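Local coordinates for protein putative hydrolase (Burkholderia cenocepacia, PDB 4X00) that probably acts as a hydrolase of the alpha/beta-hydrolase fold, tentatively an aryl esterase that cleaves ester bonds, at residues 57-62 with 272-277; 63-68 with 99-104; 160-165 with 196-201; 173-178 with 229-234. One frame throughout, in Å; residues are numbered along the deposited sequence. Where two conformers were deposited one is given.

Interaction 1. Residues 57-62 with 272-277; sequences PRLQHY and DLSDFV. With EDO (1,2-ethanediol), chain H; EDO (1,2-ethanediol), chain J.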
loop_
_atom_site.group_PDB
_atom_site.type_symbol
_atom_site.label_atom_id
_atom_site.label_comp_id
_atom_site.label_asym_id
_atom_site.label_seq_id
_atom_site.Cartn_x
_atom_site.Cartn_y
_atom_site.Cartn_z
ATOM N N PRO A 57 -2.328 -8.571 19.310
ATOM C CA PRO A 57 -1.440 -9.544 19.957
ATOM C C PRO A 57 -1.171 -10.761 19.070
ATOM O O PRO A 57 -0.077 -11.351 19.127
ATOM C CB PRO A 57 -2.219 -9.952 21.208
ATOM C CG PRO A 57 -3.106 -8.834 21.495
ATOM C CD PRO A 57 -3.454 -8.178 20.183
ATOM N N ARG A 58 -2.159 -11.125 18.262
ATOM C CA ARG A 58 -2.085 -12.343 17.443
ATOM C C ARG A 58 -1.111 -12.220 16.268
ATOM O O ARG A 58 -0.772 -13.216 15.634
ATOM C CB ARG A 58 -3.466 -12.723 16.918
ATOM N N LEU A 59 -0.647 -11.007 15.980
ATOM C CA LEU A 59 0.355 -10.812 14.942
ATOM C C LEU A 59 1.747 -10.536 15.505
ATOM O O LEU A 59 2.685 -10.366 14.734
ATOM C CB LEU A 59 -0.041 -9.657 14.032
ATOM C CG LEU A 59 -1.318 -9.860 13.205
ATOM C CD1 LEU A 59 -1.575 -8.660 12.337
ATOM C CD2 LEU A 59 -1.181 -11.116 12.328
ATOM N N GLN A 60 1.891 -10.511 16.824
ATOM C CA GLN A 60 3.095 -10.048 17.534
ATOM C C GLN A 60 4.289 -10.984 17.432
ATOM O O GLN A 60 5.404 -10.627 17.834
ATOM C CB GLN A 60 2.790 -9.834 19.024
ATOM C CG GLN A 60 1.851 -8.689 19.306
ATOM C CD GLN A 60 2.239 -7.423 18.568
ATOM O OE1 GLN A 60 3.334 -6.879 18.763
ATOM N NE2 GLN A 60 1.351 -6.955 17.698
ATOM N N HIS A 61 4.057 -12.219 16.984
ATOM C CA HIS A 61 5.178 -13.150 16.826
ATOM C C HIS A 61 5.809 -12.985 15.457
ATOM O O HIS A 61 6.824 -13.628 15.168
ATOM C CB HIS A 61 4.735 -14.593 17.022
ATOM C CG HIS A 61 3.661 -14.993 16.073
ATOM N ND1 HIS A 61 2.466 -14.303 15.961
ATOM C CD2 HIS A 61 3.619 -15.975 15.145
ATOM C CE1 HIS A 61 1.733 -14.856 15.015
ATOM N NE2 HIS A 61 2.404 -15.879 14.513
ATOM N N TYR A 62 5.229 -12.123 14.620
ATOM C CA TYR A 62 5.883 -11.752 13.364
ATOM C C TYR A 62 6.736 -10.518 13.569
ATOM O O TYR A 62 6.518 -9.781 14.529
ATOM C CB TYR A 62 4.869 -11.451 12.264
ATOM C CG TYR A 62 3.984 -12.626 11.957
ATOM C CD1 TYR A 62 4.523 -13.815 11.475
ATOM C CD2 TYR A 62 2.614 -12.539 12.125
ATOM C CE1 TYR A 62 3.693 -14.926 11.201
ATOM C CE2 TYR A 62 1.780 -13.619 11.850
ATOM C CZ TYR A 62 2.334 -14.811 11.376
ATOM O OH TYR A 62 1.528 -15.900 11.106
ATOM N N ASP A 272 -6.994 -13.386 8.011
ATOM C CA ASP A 272 -6.575 -13.722 6.651
ATOM C C ASP A 272 -5.078 -13.510 6.445
ATOM O O ASP A 272 -4.421 -14.317 5.777
ATOM C CB ASP A 272 -7.367 -12.882 5.648
ATOM C CG ASP A 272 -8.792 -13.359 5.450
ATOM O OD1 ASP A 272 -9.143 -14.519 5.815
ATOM O OD2 ASP A 272 -9.572 -12.572 4.888
ATOM N N LEU A 273 -4.535 -12.434 7.003
ATOM C CA LEU A 273 -3.114 -12.139 6.822
ATOM C C LEU A 273 -2.262 -13.186 7.512
ATOM O O LEU A 273 -1.326 -13.748 6.905
ATOM C CB LEU A 273 -2.789 -10.738 7.351
ATOM C CG LEU A 273 -1.297 -10.394 7.327
ATOM C CD1 LEU A 273 -0.708 -10.499 5.885
ATOM C CD2 LEU A 273 -1.071 -8.990 7.896
ATOM N N SER A 274 -2.587 -13.508 8.763
ATOM C CA SER A 274 -1.763 -14.497 9.465
ATOM C C SER A 274 -1.846 -15.861 8.765
ATOM O O SER A 274 -0.827 -16.536 8.596
ATOM C CB SER A 274 -2.186 -14.606 10.935
ATOM O OG SER A 274 -1.351 -15.535 11.616
ATOM N N ASP A 275 -3.050 -16.227 8.317
ATOM C CA ASP A 275 -3.216 -17.492 7.604
ATOM C C ASP A 275 -2.404 -17.500 6.311
ATOM O O ASP A 275 -1.796 -18.504 5.975
ATOM C CB ASP A 275 -4.697 -17.755 7.300
ATOM C CG ASP A 275 -5.499 -18.073 8.548
ATOM O OD1 ASP A 275 -4.886 -18.258 9.623
ATOM O OD2 ASP A 275 -6.738 -18.149 8.448
ATOM N N PHE A 276 -2.381 -16.379 5.586
ATOM C CA PHE A 276 -1.634 -16.311 4.356
ATOM C C PHE A 276 -0.129 -16.473 4.631
ATOM O O PHE A 276 0.581 -17.230 3.930
ATOM C CB PHE A 276 -1.884 -14.975 3.654
ATOM C CG PHE A 276 -1.026 -14.788 2.434
ATOM C CD1 PHE A 276 -1.405 -15.369 1.232
ATOM C CD2 PHE A 276 0.176 -14.085 2.477
ATOM C CE1 PHE A 276 -0.638 -15.258 0.083
ATOM C CE2 PHE A 276 0.969 -13.944 1.317
ATOM C CZ PHE A 276 0.557 -14.528 0.121
ATOM N N VAL A 277 0.370 -15.783 5.655
ATOM C CA VAL A 277 1.785 -15.864 5.960
ATOM C C VAL A 277 2.154 -17.284 6.361
ATOM O O VAL A 277 3.144 -17.833 5.881
ATOM C CB VAL A 277 2.186 -14.846 7.077
ATOM C CG1 VAL A 277 3.637 -15.063 7.501
ATOM C CG2 VAL A 277 1.932 -13.396 6.580
HETATM C C1 EDO H . -13.281 -14.465 2.762
HETATM O O1 EDO H . -14.289 -14.843 3.728
HETATM C C2 EDO H . -11.922 -14.200 3.403
HETATM O O2 EDO H . -12.037 -13.459 4.621
HETATM C C1 EDO J . -3.646 -21.609 9.592
HETATM O O1 EDO J . -3.825 -20.522 10.505
HETATM C C2 EDO J . -4.945 -21.915 8.850
HETATM O O2 EDO J . -5.889 -22.556 9.723
HETATM O O HOH W 1 -2.275 -15.379 14.078
#
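Tyr62 and Ser274 supply the direct polar link between the loop 57-62 and the helix segment 272-277. Tyr62 OH and Ser274 OG lie 2.9 Å apart in a hydrogen bond that either hydroxyl could donate. The serine oxygen sits at the edge of the phenol ring, close to its plane, and Ser274 OG is anti to the backbone N (chi1 -178°), which swings it off the helix toward the loop. A water adds a second link: it donates to Arg58 O at 3.1 Å and lies 2.6 Å from Ser274 OG, so this one hydroxyl gathers both the tyrosine and the solvent bridge.

Apolar contacts flank this pair. Val277 CG1 reaches Tyr62 CE1 at 3.7 Å, the valine passing alongside the ring and oriented the opposite way. Leu59 CD2 lies 3.9 Å from Ser274 CB and also meets the edge of the tyrosine ring, while Leu59 CD1 is a looser 4.5 Å from Leu273 CD2. Within the loop, a type I turn from Leu59 to Tyr62, closed by Tyr62 N to Leu59 O at 3.1 Å, brings the leucine and the tyrosine to the same helix.

Helix 266-280 is thereby joined to the loop that leads into strand 63-67. Leu273 and Val277 also pack on strands 36-40 and 107-111, and Tyr62 touches Ile37, so the contact continues into the central sheet.

Interaction 2. Residues 63-68 with 99-104; sequences RLITYD and ESTHAR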
loop_
_atom_site.group_PDB
_atom_site.type_symbol
_atom_site.label_atom_id
_atom_site.label_comp_id
_atom_site.label_asym_id
_atom_site.label_seq_id
_atom_site.Cartn_x
_atom_site.Cartn_y
_atom_site.Cartn_z
ATOM N N ARG A 63 7.694 -10.285 12.671
ATOM C CA ARG A 63 8.434 -9.018 12.652
ATOM C C ARG A 63 7.651 -8.045 11.773
ATOM O O ARG A 63 7.565 -8.226 10.553
ATOM C CB ARG A 63 9.850 -9.249 12.147
ATOM C CG ARG A 63 10.681 -7.967 12.099
ATOM C CD ARG A 63 12.082 -8.221 11.574
ATOM N NE ARG A 63 12.849 -6.982 11.581
ATOM C CZ ARG A 63 14.008 -6.844 10.958
ATOM N NH1 ARG A 63 14.506 -7.869 10.265
ATOM N NH2 ARG A 63 14.660 -5.685 11.021
ATOM N N LEU A 64 7.048 -7.032 12.400
ATOM C CA LEU A 64 6.083 -6.173 11.704
ATOM C C LEU A 64 6.737 -4.861 11.304
ATOM O O LEU A 64 6.995 -4.009 12.152
ATOM C CB LEU A 64 4.865 -5.919 12.601
ATOM C CG LEU A 64 4.142 -7.181 13.108
ATOM C CD1 LEU A 64 3.066 -6.783 14.137
ATOM C CD2 LEU A 64 3.498 -7.932 11.959
ATOM N N ILE A 65 6.991 -4.710 10.017
ATOM C CA ILE A 65 7.734 -3.548 9.522
ATOM C C ILE A 65 6.793 -2.631 8.748
ATOM O O ILE A 65 6.096 -3.083 7.834
ATOM C CB ILE A 65 8.881 -3.997 8.607
ATOM C CG1 ILE A 65 9.872 -4.871 9.392
ATOM C CG2 ILE A 65 9.568 -2.777 7.952
ATOM C CD1 ILE A 65 10.805 -5.685 8.482
ATOM N N THR A 66 6.804 -1.339 9.075
ATOM C CA THR A 66 6.054 -0.363 8.307
ATOM C C THR A 66 7.019 0.743 7.861
ATOM O O THR A 66 8.120 0.865 8.399
ATOM C CB THR A 66 4.901 0.264 9.127
ATOM O OG1 THR A 66 5.414 0.805 10.353
ATOM C CG2 THR A 66 3.814 -0.742 9.462
ATOM N N TYR A 67 6.602 1.555 6.898
ATOM C CA TYR A 67 7.368 2.738 6.542
ATOM C C TYR A 67 6.465 3.730 5.850
ATOM O O TYR A 67 5.359 3.394 5.396
ATOM C CB TYR A 67 8.563 2.394 5.638
ATOM C CG TYR A 67 8.267 1.905 4.245
ATOM C CD1 TYR A 67 7.872 0.586 4.026
ATOM C CD2 TYR A 67 8.429 2.738 3.140
ATOM C CE1 TYR A 67 7.656 0.104 2.743
ATOM C CE2 TYR A 67 8.224 2.285 1.852
ATOM C CZ TYR A 67 7.856 0.938 1.653
ATOM O OH TYR A 67 7.652 0.468 0.380
ATOM N N ASP A 68 6.922 4.982 5.766
ATOM C CA ASP A 68 6.205 5.999 5.015
ATOM C C ASP A 68 6.751 6.025 3.589
ATOM O O ASP A 68 7.976 6.087 3.363
ATOM C CB ASP A 68 6.364 7.387 5.644
ATOM C CG ASP A 68 5.770 7.486 7.038
ATOM O OD1 ASP A 68 4.928 6.641 7.424
ATOM O OD2 ASP A 68 6.172 8.409 7.774
ATOM N N GLU A 99 16.523 -4.684 2.192
ATOM C CA GLU A 99 17.956 -4.892 2.435
ATOM C C GLU A 99 18.409 -4.409 3.813
ATOM O O GLU A 99 19.124 -5.122 4.533
ATOM C CB GLU A 99 18.781 -4.206 1.350
ATOM C CG GLU A 99 18.706 -4.953 0.038
ATOM C CD GLU A 99 19.553 -4.338 -1.065
ATOM O OE1 GLU A 99 20.685 -3.864 -0.781
ATOM O OE2 GLU A 99 19.078 -4.340 -2.227
ATOM N N SER A 100 17.995 -3.203 4.183
ATOM C CA SER A 100 18.513 -2.580 5.395
ATOM C C SER A 100 18.061 -3.327 6.639
ATOM O O SER A 100 18.806 -3.454 7.614
ATOM C CB SER A 100 18.077 -1.118 5.466
ATOM O OG SER A 100 18.758 -0.455 6.519
ATOM N N THR A 101 16.832 -3.821 6.601
ATOM C CA THR A 101 16.280 -4.560 7.722
ATOM C C THR A 101 16.802 -5.994 7.759
ATOM O O THR A 101 16.601 -6.712 8.735
ATOM C CB THR A 101 14.752 -4.578 7.653
ATOM O OG1 THR A 101 14.351 -5.220 6.438
ATOM C CG2 THR A 101 14.202 -3.155 7.680
ATOM N N HIS A 102 17.508 -6.395 6.703
ATOM C CA HIS A 102 17.946 -7.780 6.514
ATOM C C HIS A 102 16.769 -8.740 6.661
ATOM O O HIS A 102 16.934 -9.873 7.120
ATOM C CB HIS A 102 19.083 -8.152 7.481
ATOM C CG HIS A 102 20.290 -7.285 7.322
ATOM N ND1 HIS A 102 21.295 -7.564 6.420
ATOM C CD2 HIS A 102 20.628 -6.112 7.910
ATOM C CE1 HIS A 102 22.213 -6.616 6.479
ATOM N NE2 HIS A 102 21.830 -5.721 7.371
ATOM N N ALA A 103 15.592 -8.262 6.247
ATOM C CA ALA A 103 14.366 -9.050 6.292
ATOM C C ALA A 103 14.517 -10.302 5.437
ATOM O O ALA A 103 14.778 -10.226 4.232
ATOM C CB ALA A 103 13.175 -8.221 5.826
ATOM N N ARG A 104 14.349 -11.449 6.082
ATOM C CA ARG A 104 14.491 -12.744 5.433
ATOM C C ARG A 104 13.159 -13.244 4.893
ATOM O O ARG A 104 12.227 -13.463 5.668
ATOM C CB ARG A 104 15.064 -13.745 6.425
#
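Arg63 and Ile65 on strand 63-67 face the turn that ends helix 87-100, with CA atoms 8.7 Å apart for Arg63 and Ala103 and 8.8 Å for Ile65 and Thr101; positive phi at His102, with two hydrogen bonds back into the last helical turn, makes a Schellman motif.

The extended Arg63 and, less far, the Ile65 CD1 methyl span that separation. Arg63 runs straight from CG to NE, with chi1 at 180°, and delivers its guanidinium edge to the carbonyl of Thr101. Arg63 NH1 donates to Thr101 O at 2.8 Å, the oxygen lying only 12° out of the guanidinium plane, although the donor is tilted 33° from the carbonyl plane. A weak second bond runs from Arg63 NH2 to the same oxygen at 3.2 Å. Ile65 CD1 lies over one face of the guanidinium, offset toward its rim, and meets Thr101 OG1 tip to tip at 4.1 Å. That hydroxyl is engaged in its own turn: it accepts from Ala103 N at 3.3 Å, an ST turn, and bonds to Ile97 O.

Glu28 on strand 23-30 forms a salt bridge with Arg63, so the arginine ties the helix end to a neighbouring strand as well. Strand 63-67 runs between strands 23-30 and 36-40, while Thr101 also touches Tyr14 of edge strand 12-17.

Interaction 3. Residues 160-165 with 196-201; sequences SDLQTH and ASWDMQ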
loop_
_atom_site.group_PDB
_atom_site.type_symbol
_atom_site.label_atom_id
_atom_site.label_comp_id
_atom_site.label_asym_id
_atom_site.label_seq_id
_atom_site.Cartn_x
_atom_site.Cartn_y
_atom_site.Cartn_z
ATOM N N SER A 160 -4.229 23.946 -7.047
ATOM C CA SER A 160 -3.333 24.927 -6.445
ATOM C C SER A 160 -4.023 25.724 -5.331
ATOM O O SER A 160 -3.384 26.137 -4.376
ATOM C CB SER A 160 -2.791 25.881 -7.512
ATOM O OG SER A 160 -3.864 26.581 -8.104
ATOM N N ASP A 161 -5.332 25.924 -5.447
ATOM C CA ASP A 161 -6.066 26.655 -4.414
ATOM C C ASP A 161 -6.072 25.891 -3.107
ATOM O O ASP A 161 -6.472 24.726 -3.083
ATOM C CB ASP A 161 -7.515 26.899 -4.845
ATOM C CG ASP A 161 -8.311 27.582 -3.777
ATOM O OD1 ASP A 161 -7.979 28.760 -3.483
ATOM O OD2 ASP A 161 -9.279 26.969 -3.246
ATOM N N LEU A 162 -5.673 26.526 -2.018
ATOM C CA LEU A 162 -5.484 25.821 -0.763
ATOM C C LEU A 162 -6.755 25.163 -0.205
ATOM O O LEU A 162 -6.737 23.973 0.117
ATOM C CB LEU A 162 -4.884 26.760 0.293
ATOM C CG LEU A 162 -4.613 26.066 1.640
ATOM C CD1 LEU A 162 -3.657 24.879 1.469
ATOM C CD2 LEU A 162 -4.013 27.057 2.657
ATOM N N GLN A 163 -7.852 25.905 -0.100
ATOM C CA GLN A 163 -9.066 25.281 0.400
ATOM C C GLN A 163 -9.519 24.142 -0.498
ATOM O O GLN A 163 -9.916 23.075 -0.001
ATOM C CB GLN A 163 -10.202 26.286 0.550
ATOM C CG GLN A 163 -11.451 25.574 1.082
ATOM C CD GLN A 163 -12.549 26.501 1.467
ATOM O OE1 GLN A 163 -12.366 27.723 1.537
ATOM N NE2 GLN A 163 -13.724 25.926 1.731
ATOM N N THR A 164 -9.463 24.337 -1.805
ATOM C CA THR A 164 -9.919 23.301 -2.734
ATOM C C THR A 164 -9.086 22.042 -2.553
ATOM O O THR A 164 -9.615 20.924 -2.542
ATOM C CB THR A 164 -9.801 23.774 -4.181
ATOM O OG1 THR A 164 -10.580 24.959 -4.361
ATOM C CG2 THR A 164 -10.271 22.735 -5.169
ATOM N N HIS A 165 -7.770 22.222 -2.420
ATOM C CA HIS A 165 -6.860 21.092 -2.238
ATOM C C HIS A 165 -7.185 20.314 -0.963
ATOM O O HIS A 165 -7.254 19.074 -0.963
ATOM C CB HIS A 165 -5.430 21.619 -2.190
ATOM C CG HIS A 165 -4.388 20.559 -2.380
ATOM N ND1 HIS A 165 -3.583 20.505 -3.504
ATOM C CD2 HIS A 165 -3.982 19.547 -1.574
ATOM C CE1 HIS A 165 -2.738 19.488 -3.386
ATOM N NE2 HIS A 165 -2.960 18.895 -2.222
ATOM N N ALA A 196 1.139 14.903 3.056
ATOM C CA ALA A 196 1.656 14.425 1.760
ATOM C C ALA A 196 2.077 15.584 0.843
ATOM O O ALA A 196 1.435 16.632 0.758
ATOM C CB ALA A 196 0.614 13.545 1.057
ATOM N N SER A 197 3.165 15.349 0.129
ATOM C CA SER A 197 3.726 16.327 -0.796
ATOM C C SER A 197 2.794 16.630 -1.958
ATOM O O SER A 197 2.320 15.715 -2.630
ATOM C CB SER A 197 5.065 15.795 -1.340
ATOM O OG SER A 197 5.432 16.506 -2.524
ATOM N N TRP A 198 2.575 17.918 -2.236
ATOM C CA TRP A 198 1.764 18.309 -3.380
ATOM C C TRP A 198 2.489 17.980 -4.694
ATOM O O TRP A 198 1.849 17.747 -5.729
ATOM C CB TRP A 198 1.441 19.802 -3.319
ATOM C CG TRP A 198 0.484 20.170 -2.239
ATOM C CD1 TRP A 198 0.238 19.499 -1.062
ATOM C CD2 TRP A 198 -0.361 21.316 -2.232
ATOM N NE1 TRP A 198 -0.725 20.161 -0.342
ATOM C CE2 TRP A 198 -1.088 21.302 -1.025
ATOM C CE3 TRP A 198 -0.544 22.378 -3.124
ATOM C CZ2 TRP A 198 -2.046 22.273 -0.727
ATOM C CZ3 TRP A 198 -1.491 23.335 -2.828
ATOM C CH2 TRP A 198 -2.227 23.283 -1.644
ATOM N N ASP A 199 3.825 17.939 -4.658
ATOM C CA ASP A 199 4.582 17.549 -5.859
ATOM C C ASP A 199 4.332 16.079 -6.157
ATOM O O ASP A 199 4.115 15.689 -7.294
ATOM C CB ASP A 199 6.080 17.798 -5.657
ATOM C CG ASP A 199 6.393 19.256 -5.354
ATOM O OD1 ASP A 199 5.972 20.092 -6.169
ATOM O OD2 ASP A 199 7.017 19.559 -4.304
ATOM N N MET A 200 4.372 15.265 -5.110
ATOM C CA MET A 200 4.078 13.848 -5.225
ATOM C C MET A 200 2.659 13.668 -5.761
ATOM O O MET A 200 2.445 12.895 -6.710
ATOM C CB MET A 200 4.249 13.174 -3.869
ATOM C CG MET A 200 3.913 11.689 -3.904
ATOM S SD MET A 200 2.138 11.317 -3.727
ATOM C CE MET A 200 1.815 12.069 -2.106
ATOM N N GLN A 201 1.689 14.405 -5.195
ATOM C CA GLN A 201 0.303 14.165 -5.588
ATOM C C GLN A 201 0.045 14.424 -7.070
ATOM O O GLN A 201 -0.702 13.698 -7.727
ATOM C CB GLN A 201 -0.658 15.039 -4.790
ATOM C CG GLN A 201 -0.791 14.686 -3.331
ATOM C CD GLN A 201 -1.748 15.656 -2.697
ATOM O OE1 GLN A 201 -1.345 16.674 -2.170
ATOM N NE2 GLN A 201 -3.050 15.397 -2.850
#
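Trp198, in the first turn of a helix that Ser197 caps through its OG (accepting from Met200 N at 3.1 Å and, weakly, from Asp199 N), lays its indole flat against the imidazole of His165. In this face-to-face stack the imidazole and the six-membered ring of the indole have centroids 3.4 Å apart and planes that differ by 5°. Trp198 NE1 therefore sits above the histidine ring, 3.2 Å from His165 NE2, at an angle too poor for a hydrogen bond. Leu162 CD1 and Ser160 O approach the benzo edge of the indole, with Leu162 CD1 3.8 Å from Trp198 CZ2.

The contact joins the first turns of two helices, 162-174 and 198-204, among those inserted between strands 132-136 and 222-227, where alpha/beta hydrolases carry their cap. One turn beyond Trp198, Gln201 OE1 accepts from His165 NE2 at 2.7 Å, in the imidazole plane, with the amide turned 85° from the ring. His165 ND1 bonds to Ala159 O, so both ring nitrogens are engaged.

Interaction 4. Residues 173-178 with 229-234; sequences LRLCFH and QDALVK. With EDO (1,2-ethanediol), chain G.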
loop_
_atom_site.group_PDB
_atom_site.type_symbol
_atom_site.label_atom_id
_atom_site.label_comp_id
_atom_site.label_asym_id
_atom_site.label_seq_id
_atom_site.Cartn_x
_atom_site.Cartn_y
_atom_site.Cartn_z
ATOM N N LEU A 173 -10.268 10.961 1.321
ATOM C CA LEU A 173 -10.158 10.099 2.509
ATOM C C LEU A 173 -11.524 9.486 2.825
ATOM O O LEU A 173 -11.606 8.305 3.204
ATOM C CB LEU A 173 -9.632 10.882 3.710
ATOM C CG LEU A 173 -9.340 10.061 4.984
ATOM C CD1 LEU A 173 -8.331 8.961 4.724
ATOM C CD2 LEU A 173 -8.860 10.977 6.082
ATOM N N ARG A 174 -12.626 10.237 2.661
ATOM C CA ARG A 174 -13.954 9.653 2.884
ATOM C C ARG A 174 -14.214 8.507 1.917
ATOM O O ARG A 174 -14.856 7.518 2.287
ATOM C CB ARG A 174 -15.036 10.718 2.736
ATOM C CG ARG A 174 -15.081 11.711 3.877
ATOM C CD ARG A 174 -15.556 11.038 5.158
ATOM N NE ARG A 174 -15.628 11.977 6.279
ATOM C CZ ARG A 174 -15.751 11.614 7.553
ATOM N NH1 ARG A 174 -15.811 10.322 7.880
ATOM N NH2 ARG A 174 -15.818 12.549 8.496
ATOM N N LEU A 175 -13.708 8.626 0.688
ATOM C CA LEU A 175 -13.877 7.574 -0.314
ATOM C C LEU A 175 -13.049 6.335 0.016
ATOM O O LEU A 175 -13.215 5.305 -0.633
ATOM C CB LEU A 175 -13.494 8.103 -1.700
ATOM C CG LEU A 175 -14.554 9.071 -2.251
ATOM C CD1 LEU A 175 -13.943 9.778 -3.478
ATOM C CD2 LEU A 175 -15.867 8.369 -2.616
ATOM N N CYS A 176 -12.155 6.414 0.995
ATOM C CA CYS A 176 -11.333 5.259 1.330
ATOM C C CYS A 176 -12.104 4.225 2.163
ATOM O O CYS A 176 -11.560 3.156 2.445
ATOM C CB CYS A 176 -10.075 5.700 2.089
ATOM S SG CYS A 176 -8.802 6.471 1.050
ATOM N N PHE A 177 -13.338 4.545 2.576
ATOM C CA PHE A 177 -14.071 3.665 3.489
ATOM C C PHE A 177 -15.486 3.445 3.031
ATOM O O PHE A 177 -16.118 4.371 2.499
ATOM C CB PHE A 177 -14.144 4.255 4.898
ATOM C CG PHE A 177 -12.796 4.563 5.485
ATOM C CD1 PHE A 177 -12.071 3.580 6.140
ATOM C CD2 PHE A 177 -12.229 5.838 5.368
ATOM C CE1 PHE A 177 -10.824 3.849 6.656
ATOM C CE2 PHE A 177 -10.994 6.101 5.896
ATOM C CZ PHE A 177 -10.284 5.127 6.536
ATOM N N HIS A 178 -16.003 2.239 3.261
ATOM C CA HIS A 178 -17.458 2.047 3.298
ATOM C C HIS A 178 -17.942 2.191 4.733
ATOM O O HIS A 178 -18.853 2.976 4.994
ATOM C CB HIS A 178 -17.850 0.682 2.732
ATOM C CG HIS A 178 -19.322 0.447 2.735
ATOM N ND1 HIS A 178 -20.195 1.204 1.987
ATOM C CD2 HIS A 178 -20.074 -0.465 3.392
ATOM C CE1 HIS A 178 -21.427 0.767 2.182
ATOM N NE2 HIS A 178 -21.382 -0.244 3.030
ATOM N N GLN A 229 -17.134 -2.988 -1.927
ATOM C CA GLN A 229 -17.708 -1.663 -2.157
ATOM C C GLN A 229 -16.632 -0.581 -2.257
ATOM O O GLN A 229 -16.907 0.602 -2.073
ATOM C CB GLN A 229 -18.731 -1.352 -1.059
ATOM C CG GLN A 229 -19.808 -2.449 -1.003
ATOM C CD GLN A 229 -20.922 -2.097 -0.063
ATOM O OE1 GLN A 229 -21.546 -1.032 -0.190
ATOM N NE2 GLN A 229 -21.206 -2.984 0.880
ATOM N N ASP A 230 -15.415 -0.982 -2.610
ATOM C CA ASP A 230 -14.321 -0.032 -2.800
ATOM C C ASP A 230 -14.746 1.068 -3.787
ATOM O O ASP A 230 -15.125 0.811 -4.916
ATOM C CB ASP A 230 -13.101 -0.826 -3.291
ATOM C CG ASP A 230 -11.823 0.002 -3.382
ATOM O OD1 ASP A 230 -11.913 1.237 -3.561
ATOM O OD2 ASP A 230 -10.713 -0.577 -3.279
ATOM N N ALA A 231 -14.711 2.305 -3.312
ATOM C CA ALA A 231 -15.155 3.474 -4.080
ATOM C C ALA A 231 -14.028 4.131 -4.859
ATOM O O ALA A 231 -14.264 5.144 -5.509
ATOM C CB ALA A 231 -15.822 4.490 -3.148
ATOM N N LEU A 232 -12.828 3.544 -4.819
ATOM C CA LEU A 232 -11.687 4.152 -5.493
ATOM C C LEU A 232 -11.097 3.217 -6.519
ATOM O O LEU A 232 -10.820 3.635 -7.647
ATOM C CB LEU A 232 -10.623 4.588 -4.486
ATOM C CG LEU A 232 -11.038 5.810 -3.664
ATOM C CD1 LEU A 232 -10.107 5.988 -2.488
ATOM C CD2 LEU A 232 -11.063 7.106 -4.514
ATOM N N VAL A 233 -10.901 1.958 -6.141
ATOM C CA VAL A 233 -10.402 0.956 -7.080
ATOM C C VAL A 233 -11.561 0.018 -7.388
ATOM O O VAL A 233 -12.234 -0.424 -6.453
ATOM C CB VAL A 233 -9.194 0.179 -6.493
ATOM C CG1 VAL A 233 -8.808 -0.989 -7.405
ATOM C CG2 VAL A 233 -7.985 1.124 -6.298
ATOM N N LYS A 234 -11.823 -0.249 -8.670
ATOM C CA LYS A 234 -12.892 -1.179 -9.054
ATOM C C LYS A 234 -12.442 -2.606 -8.716
ATOM O O LYS A 234 -11.536 -3.148 -9.349
ATOM C CB LYS A 234 -13.244 -1.073 -10.550
ATOM C CG LYS A 234 -13.832 0.288 -10.973
ATOM C CD LYS A 234 -14.004 0.348 -12.475
ATOM C CE LYS A 234 -14.698 1.627 -12.900
ATOM N NZ LYS A 234 -14.744 1.698 -14.378
HETATM C C1 EDO G . -16.742 -1.168 -7.787
HETATM O O1 EDO G . -16.131 -1.891 -8.852
HETATM C C2 EDO G . -16.478 -1.838 -6.447
HETATM O O2 EDO G . -15.101 -1.789 -6.109
HETATM O O HOH W 2 -14.251 2.755 -0.405
HETATM O O HOH W 3 -16.880 2.448 -0.026
#
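Leu175 and Leu232 pack at the close-fitting end of the contact, their side chains crossing at about a right angle. With CG anti to the carbonyl carbon (chi1 -72°), the branch of Leu232 is directed at Leu175: Leu232 CD2 touches Leu175 CB at 3.8 Å, and Leu232 CD1 lies between Leu175 O and Cys176 SG, 3.8 Å from the sulfur. Ala231 CB completes the apolar patch against Leu175 CD2 at 3.9 Å. Beside this patch a water accepts from Ala231 N and donates to Leu175 O.

Toward the more exposed His178 the fit is looser. Another water donates to Gln229 O and, weakly, to Phe177 O. In the conformer given, Gln229 OE1 tentatively lies over one face of the His178 ring, offset toward its rim, an approach whose angles are poor for a hydrogen bond to OE1. The amide nitrogen of Gln229 bonds to Ala255 O.

Asp230 OD1 accepts from Leu232 N at 2.8 Å, an Asx turn, and from Val233 N at 2.9 Å, an Asx motif. These bonds anchor the carboxylate, whose OD2 is hydrogen-bonded to His259 ND1. The geometry is consistent with Asp230 serving as the acid of a Ser112-His259-Asp230 triad, held on a loop that packs against the end of helix 162-174.

Interaction 1 spans the longest separation of the four, about 210 residues, and the other three are nested inside it; interaction 2 closes before interactions 3 and 4, whose segments alternate. Interactions 1 and 2 touch, with centres 16 Å apart, and both join the region of strand 63-67 to helices beside the central sheet. Interactions 3 and 4 use opposite ends of helix 162-174, with centres 20 Å apart and nearest atoms about 9 Å apart. Interactions 1 and 3 lie on opposite sides of the chain's centre, 36 Å between centres. The first pair thus ties together the sheet scaffold, whereas the second connects the inserted helices to one another and to the loop carrying the putative triad aspartate.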